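Local structure of cyanophycinase-like exopeptidase (actinobacterium SCGC AAA027-L06, 6NQC) at residues A[45-54]-A[143-151]; A[119-128]-A[155-166]. The protein is probably a serine peptidase of family S51, related to the cyanophycinases, that hydrolyses peptide bonds as an exopeptidase. All blocks are in the same frame, centred on the assembly; numbering follows the deposited sequence.

Contact 1 of 2, residues A[45-54]-A[143-151]; sequences LIEDGIANGK and NWQSGGSLA
Lys54 and Asn143 meet because their torsions turn both side chains into the same corner. The Lys54 chain bends at its second torsion (chi2 -69°) and then runs extended to its amine, while Asn143 has CG opposite its own backbone N (chi1 -173°). The two side chains run alongside each other, pointing opposite ways. Lys54 NZ lies 3.0 Å from Asn143 OD1 and donates to it from above the carbonyl plane, not on a lone pair. A second, shorter bond of 2.7 Å runs from Lys54 NZ to Ser146 OG. Two side-chain oxygens thus grip one ammonium group, and Lys112 O adds a weak third bond.

Asn52 reaches the turn from the helix end. Its ND2 donates to Gly147 O at 2.9 Å, on a lone pair in the carbonyl plane, and the bond is nearly straight at 165°. The same ND2 also hydrogen-bonds Ser227 OG. Two turns earlier in the helix, Ser149 OG gives its proton to Leu45 O at 2.6 Å. That carbonyl also accepts from Gly49 N within the helix. Leu45 CD1 rests on Ala151 CB at 3.8 Å.

Both helices end in Schellman motifs, with Gly53 and Gly147 as the C-prime residues. The backbones come close at Gly49, whose CA is 4.5 Å from Gly148 CA. Asp48 turns to Ser25 and to a salt bridge with Arg226, and Asn143 ND2 binds Ala114 O. Helix 39-51 packs on the start of strand 149-153, which follows helix 135-145 and lies between strands 116-119 and 26-29 of the central sheet.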
ATOM      1  N   LEU A  45      -1.435   7.219  10.558  1.00 19.06           N
ATOM      2  CA  LEU A  45      -2.283   6.124  10.107  1.00 20.09           C
ATOM      3  C   LEU A  45      -2.654   5.209  11.264  1.00 16.16           C
ATOM      4  O   LEU A  45      -3.781   4.687  11.317  1.00 20.05           O
ATOM      5  CB  LEU A  45      -1.563   5.311   9.031  1.00 17.91           C
ATOM      6  CG  LEU A  45      -1.319   5.975   7.682  1.00 17.35           C
ATOM      7  CD1 LEU A  45      -0.483   5.061   6.751  1.00 22.44           C
ATOM      8  CD2 LEU A  45      -2.651   6.296   7.038  1.00 17.28           C
ATOM      9  N   ILE A  46      -1.709   4.975  12.188  1.00 18.01           N
ATOM     10  CA  ILE A  46      -2.014   4.150  13.349  1.00 18.94           C
ATOM     11  C   ILE A  46      -3.024   4.858  14.233  1.00 17.86           C
ATOM     12  O   ILE A  46      -3.996   4.249  14.715  1.00 15.47           O
ATOM     13  CB  ILE A  46      -0.743   3.821  14.139  1.00 16.81           C
ATOM     14  CG1 ILE A  46       0.162   2.962  13.290  1.00 18.91           C
ATOM     15  CG2 ILE A  46      -1.100   3.142  15.466  1.00 21.99           C
ATOM     16  CD1 ILE A  46       1.600   2.969  13.756  1.00 19.53           C
ATOM     17  N   GLU A  47      -2.829   6.167  14.416  1.00 21.01           N
ATOM     18  CA  GLU A  47      -3.769   6.983  15.185  1.00 26.77           C
ATOM     19  C   GLU A  47      -5.162   6.975  14.567  1.00 22.43           C
ATOM     20  O   GLU A  47      -6.155   6.891  15.286  1.00 19.72           O
ATOM     21  CB  GLU A  47      -3.229   8.406  15.274  1.00 26.19           C
ATOM     22  CG  GLU A  47      -2.015   8.525  16.149  1.00 25.41           C
ATOM     23  CD  GLU A  47      -1.428   9.938  16.149  1.00 39.33           C
ATOM     24  OE1 GLU A  47      -1.525  10.650  15.125  1.00 41.79           O
ATOM     25  OE2 GLU A  47      -0.876  10.328  17.194  1.00 40.63           O
ATOM     26  N   ASP A  48      -5.248   7.027  13.229  1.00 18.27           N
ATOM     27  CA  ASP A  48      -6.539   6.967  12.574  1.00 16.13           C
ATOM     28  C   ASP A  48      -7.288   5.683  12.934  1.00 20.24           C
ATOM     29  O   ASP A  48      -8.499   5.702  13.201  1.00 19.24           O
ATOM     30  CB  ASP A  48      -6.348   7.063  11.059  1.00 15.65           C
ATOM     31  CG  ASP A  48      -5.937   8.484  10.577  1.00 28.33           C
ATOM     32  OD1 ASP A  48      -6.044   9.464  11.341  1.00 23.71           O
ATOM     33  OD2 ASP A  48      -5.530   8.621   9.396  1.00 23.91           O
ATOM     34  N   GLY A  49      -6.597   4.546  12.903  1.00 23.21           N
ATOM     35  CA  GLY A  49      -7.265   3.284  13.190  1.00 19.57           C
ATOM     36  C   GLY A  49      -7.599   3.151  14.671  1.00 17.52           C
ATOM     37  O   GLY A  49      -8.637   2.585  15.037  1.00 18.50           O
ATOM     38  N   ILE A  50      -6.712   3.650  15.531  1.00 19.45           N
ATOM     39  CA  ILE A  50      -6.993   3.697  16.966  1.00 21.01           C
ATOM     40  C   ILE A  50      -8.278   4.474  17.234  1.00 24.39           C
ATOM     41  O   ILE A  50      -9.142   4.032  17.994  1.00 23.25           O
ATOM     42  CB  ILE A  50      -5.789   4.300  17.717  1.00 23.92           C
ATOM     43  CG1 ILE A  50      -4.666   3.259  17.856  1.00 20.48           C
ATOM     44  CG2 ILE A  50      -6.211   4.801  19.125  1.00 31.14           C
ATOM     45  CD1 ILE A  50      -3.315   3.825  18.312  1.00 23.27           C
ATOM     46  N   ALA A  51      -8.427   5.640  16.594  1.00 22.14           N
ATOM     47  CA  ALA A  51      -9.612   6.466  16.796  1.00 23.83           C
ATOM     48  C   ALA A  51     -10.865   5.722  16.383  1.00 24.07           C
ATOM     49  O   ALA A  51     -11.928   5.923  16.974  1.00 26.23           O
ATOM     50  CB  ALA A  51      -9.474   7.761  16.007  1.00 21.62           C
ATOM     51  N   ASN A  52     -10.762   4.831  15.397  1.00 20.92           N
ATOM     52  CA  ASN A  52     -11.879   4.002  14.981  1.00 19.87           C
ATOM     53  C   ASN A  52     -12.055   2.756  15.834  1.00 25.52           C
ATOM     54  O   ASN A  52     -12.902   1.924  15.503  1.00 24.61           O
ATOM     55  CB  ASN A  52     -11.705   3.606  13.502  1.00 22.56           C
ATOM     56  CG  ASN A  52     -12.051   4.728  12.553  1.00 25.92           C
ATOM     57  OD1 ASN A  52     -12.907   5.558  12.848  1.00 26.96           O
ATOM     58  ND2 ASN A  52     -11.402   4.762  11.395  1.00 21.78           N
ATOM     59  N   GLY A  53     -11.291   2.608  16.916  1.00 24.26           N
ATOM     60  CA  GLY A  53     -11.480   1.513  17.848  1.00 24.47           C
ATOM     61  C   GLY A  53     -10.667   0.256  17.611  1.00 21.86           C
ATOM     62  O   GLY A  53     -10.986  -0.784  18.207  1.00 20.13           O
ATOM     63  N   LYS A  54      -9.656   0.292  16.738  1.00 20.70           N
ATOM     64  CA  LYS A  54      -8.852  -0.887  16.449  1.00 22.69           C
ATOM     65  C   LYS A  54      -7.705  -1.010  17.446  1.00 18.93           C
ATOM     66  O   LYS A  54      -7.233  -0.011  17.986  1.00 17.91           O
ATOM     67  CB  LYS A  54      -8.298  -0.804  15.020  1.00 22.17           C
ATOM     68  CG  LYS A  54      -9.350  -0.831  13.941  1.00 21.92           C
ATOM     69  CD  LYS A  54     -10.015  -2.189  13.854  1.00 26.56           C
ATOM     70  CE  LYS A  54     -10.984  -2.238  12.656  1.00 16.11           C
ATOM     71  NZ  LYS A  54     -11.512  -3.635  12.516  1.00 21.26           N
ATOM     72  N   ASN A 143     -11.038  -5.586   7.902  1.00 19.10           N
ATOM     73  CA  ASN A 143     -10.435  -4.666   8.865  1.00 17.17           C
ATOM     74  C   ASN A 143     -10.450  -3.234   8.343  1.00 18.51           C
ATOM     75  O   ASN A 143     -10.857  -2.290   9.044  1.00 16.51           O
ATOM     76  CB  ASN A 143      -9.009  -5.122   9.195  1.00 16.57           C
ATOM     77  CG  ASN A 143      -8.385  -4.309  10.329  1.00 19.48           C
ATOM     78  OD1 ASN A 143      -8.810  -4.386  11.465  1.00 17.82           O
ATOM     79  ND2 ASN A 143      -7.363  -3.540  10.012  1.00 23.95           N
ATOM     80  N   TRP A 144     -10.056  -3.054   7.085  1.00 15.03           N
ATOM     81  CA  TRP A 144     -10.064  -1.734   6.485  1.00 16.69           C
ATOM     82  C   TRP A 144     -11.478  -1.177   6.414  1.00 18.60           C
ATOM     83  O   TRP A 144     -11.722  -0.015   6.770  1.00 20.96           O
ATOM     84  CB  TRP A 144      -9.419  -1.814   5.094  1.00 18.96           C
ATOM     85  CG  TRP A 144      -9.505  -0.559   4.323  1.00 20.48           C
ATOM     86  CD1 TRP A 144      -9.084   0.675   4.716  1.00 18.47           C
ATOM     87  CD2 TRP A 144     -10.041  -0.404   2.996  1.00 24.98           C
ATOM     88  NE1 TRP A 144      -9.356   1.593   3.738  1.00 18.93           N
ATOM     89  CE2 TRP A 144      -9.939   0.960   2.669  1.00 21.85           C
ATOM     90  CE3 TRP A 144     -10.622  -1.284   2.075  1.00 22.35           C
ATOM     91  CZ2 TRP A 144     -10.367   1.469   1.445  1.00 23.78           C
ATOM     92  CZ3 TRP A 144     -11.047  -0.767   0.847  1.00 23.62           C
ATOM     93  CH2 TRP A 144     -10.917   0.595   0.561  1.00 24.78           C
ATOM     94  N   GLN A 145     -12.421  -1.988   5.944  1.00 18.73           N
ATOM     95  CA  GLN A 145     -13.791  -1.515   5.810  1.00 21.22           C
ATOM     96  C   GLN A 145     -14.366  -1.094   7.152  1.00 23.22           C
ATOM     97  O   GLN A 145     -15.249  -0.234   7.187  1.00 19.76           O
ATOM     98  CB  GLN A 145     -14.647  -2.586   5.156  1.00 24.76           C
ATOM     99  CG  GLN A 145     -14.349  -2.723   3.662  1.00 20.80           C
ATOM    100  CD  GLN A 145     -14.931  -1.580   2.870  1.00 26.57           C
ATOM    101  OE1 GLN A 145     -16.123  -1.252   3.034  1.00 22.62           O
ATOM    102  NE2 GLN A 145     -14.108  -0.934   2.042  1.00 24.91           N
ATOM    103  N   SER A 146     -13.854  -1.644   8.250  1.00 22.77           N
ATOM    104  CA  SER A 146     -14.355  -1.330   9.580  1.00 21.85           C
ATOM    105  C   SER A 146     -13.438  -0.373  10.355  1.00 24.97           C
ATOM    106  O   SER A 146     -13.522  -0.301  11.591  1.00 22.25           O
ATOM    107  CB  SER A 146     -14.600  -2.642  10.342  1.00 18.46           C
ATOM    108  OG  SER A 146     -13.393  -3.369  10.589  1.00 23.27           O
ATOM    109  N   GLY A 147     -12.591   0.372   9.665  1.00 20.65           N
ATOM    110  CA  GLY A 147     -11.930   1.533  10.237  1.00 19.72           C
ATOM    111  C   GLY A 147     -10.429   1.433  10.382  1.00 20.08           C
ATOM    112  O   GLY A 147      -9.782   2.444  10.747  1.00 15.90           O
ATOM    113  N   GLY A 148      -9.836   0.267  10.152  1.00 19.73           N
ATOM    114  CA  GLY A 148      -8.398   0.139  10.235  1.00 19.25           C
ATOM    115  C   GLY A 148      -7.709   0.753   9.026  1.00 17.25           C
ATOM    116  O   GLY A 148      -8.199   0.673   7.896  1.00 18.88           O
ATOM    117  N   SER A 149      -6.581   1.418   9.287  1.00 15.49           N
ATOM    118  CA  SER A 149      -5.803   2.013   8.213  1.00 18.85           C
ATOM    119  C   SER A 149      -5.117   0.919   7.384  1.00 14.69           C
ATOM    120  O   SER A 149      -4.700  -0.125   7.889  1.00 14.59           O
ATOM    121  CB  SER A 149      -4.742   2.960   8.775  1.00 21.17           C
ATOM    122  OG  SER A 149      -5.371   4.103   9.310  1.00 17.49           O
ATOM    123  N   LEU A 150      -4.971   1.193   6.088  1.00 15.50           N
ATOM    124  CA  LEU A 150      -4.314   0.288   5.160  1.00 13.12           C
ATOM    125  C   LEU A 150      -3.422   1.110   4.237  1.00 14.37           C
ATOM    126  O   LEU A 150      -3.848   2.155   3.719  1.00 16.82           O
ATOM    127  CB  LEU A 150      -5.337  -0.503   4.340  1.00 16.73           C
ATOM    128  CG  LEU A 150      -4.833  -1.468   3.264  1.00 20.21           C
ATOM    129  CD1 LEU A 150      -4.132  -2.621   3.957  1.00 20.45           C
ATOM    130  CD2 LEU A 150      -5.992  -2.031   2.477  1.00 24.90           C
ATOM    131  N   ALA A 151      -2.176   0.656   4.068  1.00 16.76           N
ATOM    132  CA  ALA A 151      -1.201   1.356   3.253  1.00 15.02           C
ATOM    133  C   ALA A 151      -0.368   0.342   2.494  1.00 15.95           C
ATOM    134  O   ALA A 151      -0.207  -0.804   2.922  1.00 14.65           O
ATOM    135  CB  ALA A 151      -0.308   2.280   4.123  1.00 12.99           C
TER

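Contact 2 of 2, residues A[119-128]-A[155-166]; sequences FSGGDPHYLA and AGAMVLSTHVPN
Pro124, in the first turn of helix 124-131, packs on the short helix 155-158, which begins within a GxSxG sequence (Gly152 to Gly156) that probably forms a nucleophile elbow. Pro124 CB lies 3.8 Å from Ala155 CB. Deeper in, Val159 fills the tight part of the contact. Its CG1 meets Pro124 O, and its CG2 presses on Leu127 CD2 at 3.4 Å, closer than usual for two carbons. The Leu127 and Val159 side chains lie roughly perpendicular. Gly156 sits against Phe119, its CA 3.8 Å from Phe119 CB.

The other side is looser and more polar. Gly122 is exposed, and a water bridges the loop before helix 124-131 to the start of helix 155-158 by accepting from Gly122 N and Ala155 N. Asp123 caps helix 124-131 through weak bonds from His125 N and Tyr126 N to its OD1.

The partly exposed His125 ring is held between two residues. Val164 places CG1 trans to its backbone N (chi1 178°), which brings that methyl over one face in a CH-pi contact. Asn166 ND2 lies over the opposite face, while Asn166 OD1 accepts from Arg168 N. Thr175 OG1 and His125 ND1 are hydrogen-bonded. At the ring edge, His125 NE2 comes to 2.9 Å from Pro165 O.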
ATOM      1  N   PHE A 119       1.477  -3.047   3.532  1.00 15.69           N
ATOM      2  CA  PHE A 119       2.172  -3.885   2.556  1.00 15.34           C
ATOM      3  C   PHE A 119       3.496  -3.214   2.198  1.00 14.96           C
ATOM      4  O   PHE A 119       3.500  -2.143   1.592  1.00 14.47           O
ATOM      5  CB  PHE A 119       1.351  -4.084   1.276  1.00 15.70           C
ATOM      6  CG  PHE A 119       0.089  -4.851   1.473  1.00 16.84           C
ATOM      7  CD1 PHE A 119       0.120  -6.165   1.900  1.00 20.57           C
ATOM      8  CD2 PHE A 119      -1.133  -4.269   1.200  1.00 21.33           C
ATOM      9  CE1 PHE A 119      -1.063  -6.890   2.071  1.00 20.22           C
ATOM     10  CE2 PHE A 119      -2.315  -4.971   1.382  1.00 27.13           C
ATOM     11  CZ  PHE A 119      -2.284  -6.292   1.830  1.00 19.67           C
ATOM     12  N   SER A 120       4.623  -3.834   2.544  1.00 13.82           N
ATOM     13  CA  SER A 120       5.909  -3.288   2.131  1.00 14.62           C
ATOM     14  C   SER A 120       6.254  -3.748   0.708  1.00 17.18           C
ATOM     15  O   SER A 120       5.511  -4.503   0.060  1.00 19.39           O
ATOM     16  CB  SER A 120       7.006  -3.662   3.122  1.00 16.20           C
ATOM     17  OG  SER A 120       6.987  -5.044   3.416  1.00 18.12           O
ATOM     18  N   GLY A 121       7.383  -3.240   0.217  1.00 18.01           N
ATOM     19  CA  GLY A 121       7.750  -3.364  -1.179  1.00 16.75           C
ATOM     20  C   GLY A 121       8.343  -4.735  -1.546  1.00 17.14           C
ATOM     21  O   GLY A 121       8.604  -5.597  -0.704  1.00 19.75           O
ATOM     22  N   GLY A 122       8.522  -4.915  -2.846  1.00 15.25           N
ATOM     23  CA  GLY A 122       9.003  -6.134  -3.437  1.00 20.75           C
ATOM     24  C   GLY A 122       8.437  -6.318  -4.840  1.00 17.37           C
ATOM     25  O   GLY A 122       8.481  -5.416  -5.674  1.00 16.32           O
ATOM     26  N   ASP A 123       7.926  -7.501  -5.112  1.00 18.93           N
ATOM     27  CA  ASP A 123       7.427  -7.868  -6.432  1.00 18.31           C
ATOM     28  C   ASP A 123       5.903  -7.740  -6.418  1.00 17.23           C
ATOM     29  O   ASP A 123       5.228  -8.488  -5.703  1.00 14.40           O
ATOM     30  CB  ASP A 123       7.868  -9.294  -6.761  1.00 19.31           C
ATOM     31  CG  ASP A 123       7.310  -9.812  -8.084  1.00 23.52           C
ATOM     32  OD1 ASP A 123       6.508  -9.129  -8.746  1.00 21.83           O
ATOM     33  OD2 ASP A 123       7.687 -10.931  -8.423  1.00 24.98           O
ATOM     34  N   PRO A 124       5.326  -6.787  -7.152  1.00 18.84           N
ATOM     35  CA  PRO A 124       3.882  -6.618  -7.097  1.00 17.62           C
ATOM     36  C   PRO A 124       3.139  -7.791  -7.698  1.00 15.89           C
ATOM     37  O   PRO A 124       2.039  -8.099  -7.243  1.00 17.90           O
ATOM     38  CB  PRO A 124       3.650  -5.324  -7.896  1.00 15.65           C
ATOM     39  CG  PRO A 124       4.757  -5.323  -8.860  1.00 17.56           C
ATOM     40  CD  PRO A 124       5.953  -5.905  -8.163  1.00 18.57           C
ATOM     41  N   HIS A 125       3.713  -8.476  -8.686  1.00 19.55           N
ATOM     42  CA  HIS A 125       3.019  -9.627  -9.249  1.00 19.71           C
ATOM     43  C   HIS A 125       2.939 -10.751  -8.230  1.00 20.92           C
ATOM     44  O   HIS A 125       1.880 -11.386  -8.086  1.00 17.10           O
ATOM     45  CB  HIS A 125       3.706 -10.058 -10.533  1.00 18.38           C
ATOM     46  CG  HIS A 125       3.701  -8.978 -11.560  1.00 18.51           C
ATOM     47  ND1 HIS A 125       2.590  -8.698 -12.325  1.00 18.83           N
ATOM     48  CD2 HIS A 125       4.642  -8.064 -11.906  1.00 24.10           C
ATOM     49  CE1 HIS A 125       2.864  -7.681 -13.130  1.00 23.23           C
ATOM     50  NE2 HIS A 125       4.097  -7.273 -12.893  1.00 23.93           N
ATOM     51  N   TYR A 126       4.025 -10.990  -7.491  1.00 18.55           N
ATOM     52  CA  TYR A 126       3.995 -12.026  -6.468  1.00 17.09           C
ATOM     53  C   TYR A 126       3.050 -11.645  -5.328  1.00 16.29           C
ATOM     54  O   TYR A 126       2.312 -12.498  -4.819  1.00 18.23           O
ATOM     55  CB  TYR A 126       5.407 -12.293  -5.950  1.00 15.77           C
ATOM     56  CG  TYR A 126       5.500 -13.501  -5.040  1.00 19.31           C
ATOM     57  CD1 TYR A 126       5.398 -14.784  -5.544  1.00 22.12           C
ATOM     58  CD2 TYR A 126       5.701 -13.343  -3.659  1.00 13.17           C
ATOM     59  CE1 TYR A 126       5.479 -15.901  -4.724  1.00 22.00           C
ATOM     60  CE2 TYR A 126       5.769 -14.448  -2.808  1.00 17.16           C
ATOM     61  CZ  TYR A 126       5.658 -15.731  -3.355  1.00 23.93           C
ATOM     62  OH  TYR A 126       5.724 -16.846  -2.541  1.00 23.72           O
ATOM     63  N   LEU A 127       3.070 -10.368  -4.910  1.00 15.26           N
ATOM     64  CA  LEU A 127       2.190  -9.934  -3.842  1.00 17.33           C
ATOM     65  C   LEU A 127       0.754 -10.234  -4.218  1.00 15.90           C
ATOM     66  O   LEU A 127       0.020 -10.883  -3.462  1.00 18.12           O
ATOM     67  CB  LEU A 127       2.371  -8.442  -3.567  1.00 17.97           C
ATOM     68  CG  LEU A 127       1.414  -7.856  -2.500  1.00 15.45           C
ATOM     69  CD1 LEU A 127       1.409  -8.730  -1.233  1.00 17.11           C
ATOM     70  CD2 LEU A 127       1.779  -6.426  -2.165  1.00 12.63           C
ATOM     71  N   ALA A 128       0.347  -9.790  -5.416  1.00 19.34           N
ATOM     72  CA  ALA A 128      -1.013  -9.991  -5.882  1.00 12.26           C
ATOM     73  C   ALA A 128      -1.363 -11.474  -6.004  1.00 17.42           C
ATOM     74  O   ALA A 128      -2.398 -11.927  -5.489  1.00 19.56           O
ATOM     75  CB  ALA A 128      -1.194  -9.315  -7.241  1.00 15.01           C
ATOM     76  N   ALA A 155       5.541  -1.682  -4.563  1.00 17.06           N
ATOM     77  CA  ALA A 155       4.730  -2.816  -4.990  1.00 16.67           C
ATOM     78  C   ALA A 155       3.430  -2.877  -4.218  1.00 15.67           C
ATOM     79  O   ALA A 155       2.398  -3.308  -4.751  1.00 14.71           O
ATOM     80  CB  ALA A 155       5.479  -4.135  -4.820  1.00 15.36           C
ATOM     81  N   GLY A 156       3.478  -2.518  -2.922  1.00 16.01           N
ATOM     82  CA  GLY A 156       2.291  -2.591  -2.092  1.00 17.24           C
ATOM     83  C   GLY A 156       1.217  -1.606  -2.481  1.00 15.98           C
ATOM     84  O   GLY A 156       0.028  -1.849  -2.259  1.00 15.50           O
ATOM     85  N   ALA A 157       1.615  -0.483  -3.047  1.00 14.81           N
ATOM     86  CA  ALA A 157       0.657   0.447  -3.607  1.00 16.52           C
ATOM     87  C   ALA A 157       0.130  -0.030  -4.962  1.00 14.58           C
ATOM     88  O   ALA A 157      -1.054   0.147  -5.278  1.00 16.67           O
ATOM     89  CB  ALA A 157       1.299   1.821  -3.727  1.00 12.95           C
ATOM     90  N   MET A 158       0.984  -0.652  -5.782  1.00 15.05           N
ATOM     91  CA  MET A 158       0.551  -1.076  -7.125  1.00 12.27           C
ATOM     92  C   MET A 158      -0.553  -2.120  -7.053  1.00 14.86           C
ATOM     93  O   MET A 158      -1.468  -2.145  -7.897  1.00 14.75           O
ATOM     94  CB  MET A 158       1.751  -1.618  -7.915  1.00 15.92           C
ATOM     95  CG  MET A 158       2.826  -0.550  -8.177  1.00 16.31           C
ATOM     96  SD  MET A 158       4.337  -1.182  -8.929  1.00 19.85           S
ATOM     97  CE  MET A 158       3.688  -1.757 -10.521  1.00 22.40           C
ATOM     98  N   VAL A 159      -0.503  -2.996  -6.046  1.00 15.05           N
ATOM     99  CA  VAL A 159      -1.449  -4.110  -6.061  1.00 16.73           C
ATOM    100  C   VAL A 159      -2.830  -3.709  -5.556  1.00 18.18           C
ATOM    101  O   VAL A 159      -3.758  -4.519  -5.607  1.00 16.27           O
ATOM    102  CB  VAL A 159      -0.972  -5.302  -5.217  1.00 13.35           C
ATOM    103  CG1 VAL A 159       0.349  -5.867  -5.743  1.00 16.68           C
ATOM    104  CG2 VAL A 159      -0.805  -4.869  -3.763  1.00 16.08           C
ATOM    105  N   LEU A 160      -3.009  -2.474  -5.099  1.00 14.73           N
ATOM    106  CA  LEU A 160      -4.316  -2.031  -4.618  1.00 16.11           C
ATOM    107  C   LEU A 160      -5.283  -1.686  -5.765  1.00 17.06           C
ATOM    108  O   LEU A 160      -6.497  -1.645  -5.530  1.00 18.04           O
ATOM    109  CB  LEU A 160      -4.138  -0.822  -3.678  1.00 12.67           C
ATOM    110  CG  LEU A 160      -3.206  -1.076  -2.488  1.00 12.32           C
ATOM    111  CD1 LEU A 160      -3.059   0.119  -1.595  1.00 17.06           C
ATOM    112  CD2 LEU A 160      -3.680  -2.313  -1.725  1.00 15.38           C
ATOM    113  N   SER A 161      -4.767  -1.465  -6.977  0.60 15.87           N
ATOM    114  CA  SER A 161      -5.582  -1.234  -8.161  0.60 16.44           C
ATOM    115  C   SER A 161      -6.194  -2.549  -8.652  0.60 17.46           C
ATOM    116  O   SER A 161      -5.954  -3.634  -8.102  0.60 15.88           O
ATOM    117  CB  SER A 161      -4.734  -0.639  -9.286  0.60 16.45           C
ATOM    118  OG  SER A 161      -4.306   0.667  -8.976  0.60 16.53           O
ATOM    119  N   THR A 162      -6.973  -2.444  -9.734  1.00 17.16           N
ATOM    120  CA  THR A 162      -7.584  -3.639 -10.310  1.00 18.07           C
ATOM    121  C   THR A 162      -6.552  -4.470 -11.068  1.00 16.51           C
ATOM    122  O   THR A 162      -6.682  -5.692 -11.136  1.00 14.37           O
ATOM    123  CB  THR A 162      -8.736  -3.285 -11.288  1.00 13.10           C
ATOM    124  OG1 THR A 162      -8.229  -2.454 -12.356  1.00 15.25           O
ATOM    125  CG2 THR A 162      -9.875  -2.605 -10.565  1.00 19.14           C
ATOM    126  N   HIS A 163      -5.510  -3.829 -11.606  1.00 14.88           N
ATOM    127  CA  HIS A 163      -4.534  -4.483 -12.464  1.00 14.24           C
ATOM    128  C   HIS A 163      -3.129  -3.975 -12.198  1.00 15.80           C
ATOM    129  O   HIS A 163      -2.928  -2.806 -11.843  1.00 15.28           O
ATOM    130  CB  HIS A 163      -4.881  -4.278 -13.934  1.00 16.15           C
ATOM    131  CG  HIS A 163      -6.207  -4.864 -14.291  1.00 18.15           C
ATOM    132  ND1 HIS A 163      -7.383  -4.207 -14.036  1.00 20.29           N
ATOM    133  CD2 HIS A 163      -6.546  -6.080 -14.782  1.00 24.34           C
ATOM    134  CE1 HIS A 163      -8.391  -4.976 -14.404  1.00 22.72           C
ATOM    135  NE2 HIS A 163      -7.909  -6.121 -14.847  1.00 24.87           N
ATOM    136  N   VAL A 164      -2.166  -4.864 -12.418  1.00 16.91           N
ATOM    137  CA  VAL A 164      -0.750  -4.582 -12.187  1.00 12.78           C
ATOM    138  C   VAL A 164      -0.028  -4.765 -13.515  1.00 16.86           C
ATOM    139  O   VAL A 164      -0.067  -5.867 -14.073  1.00 15.59           O
ATOM    140  CB  VAL A 164      -0.141  -5.497 -11.114  1.00 15.55           C
ATOM    141  CG1 VAL A 164       1.312  -5.191 -10.963  1.00 17.01           C
ATOM    142  CG2 VAL A 164      -0.925  -5.331  -9.766  1.00 20.09           C
ATOM    143  N   PRO A 165       0.654  -3.738 -14.044  1.00 16.21           N
ATOM    144  CA  PRO A 165       1.275  -3.868 -15.380  1.00 15.78           C
ATOM    145  C   PRO A 165       2.411  -4.870 -15.365  1.00 18.02           C
ATOM    146  O   PRO A 165       3.176  -4.941 -14.406  1.00 18.28           O
ATOM    147  CB  PRO A 165       1.826  -2.474 -15.656  1.00 18.35           C
ATOM    148  CG  PRO A 165       2.041  -1.901 -14.244  1.00 14.07           C
ATOM    149  CD  PRO A 165       0.933  -2.425 -13.438  1.00 13.34           C
ATOM    150  N   ASN A 166       2.513  -5.634 -16.439  1.00 16.92           N
ATOM    151  CA  ASN A 166       3.593  -6.606 -16.615  1.00 23.47           C
ATOM    152  C   ASN A 166       4.465  -6.203 -17.797  1.00 26.21           C
ATOM    153  O   ASN A 166       4.102  -6.451 -18.962  1.00 19.62           O
ATOM    154  CB  ASN A 166       3.049  -8.021 -16.805  1.00 23.78           C
ATOM    155  CG  ASN A 166       4.127  -9.087 -16.633  1.00 31.97           C
ATOM    156  OD1 ASN A 166       5.295  -8.857 -16.954  1.00 34.65           O
ATOM    157  ND2 ASN A 166       3.739 -10.254 -16.137  1.00 31.13           N
TER
HETATM  158  O   HOH W   1       8.478  -2.518  -4.559  1.00 22.69           O

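In the fold
The centres of contacts 1 and 2 are 21 Å apart, yet the two meet through neighbouring strands of the central sheet. Ala151 O of contact 1 lies 2.9 Å from Phe119 N of contact 2, a probable hydrogen bond, and Leu150 CD1 packs on Phe119 CE2 at 3.9 Å. Strand 149-153 leaves contact 1 and leads straight into helix 155-158 of contact 2. The joint between them holds Ser154, the probable nucleophile, with His189 and Glu219 as its likely triad partners. Contact 2 lies beside this probable active site. Contact 1 lies around the start of the strand that leads to it.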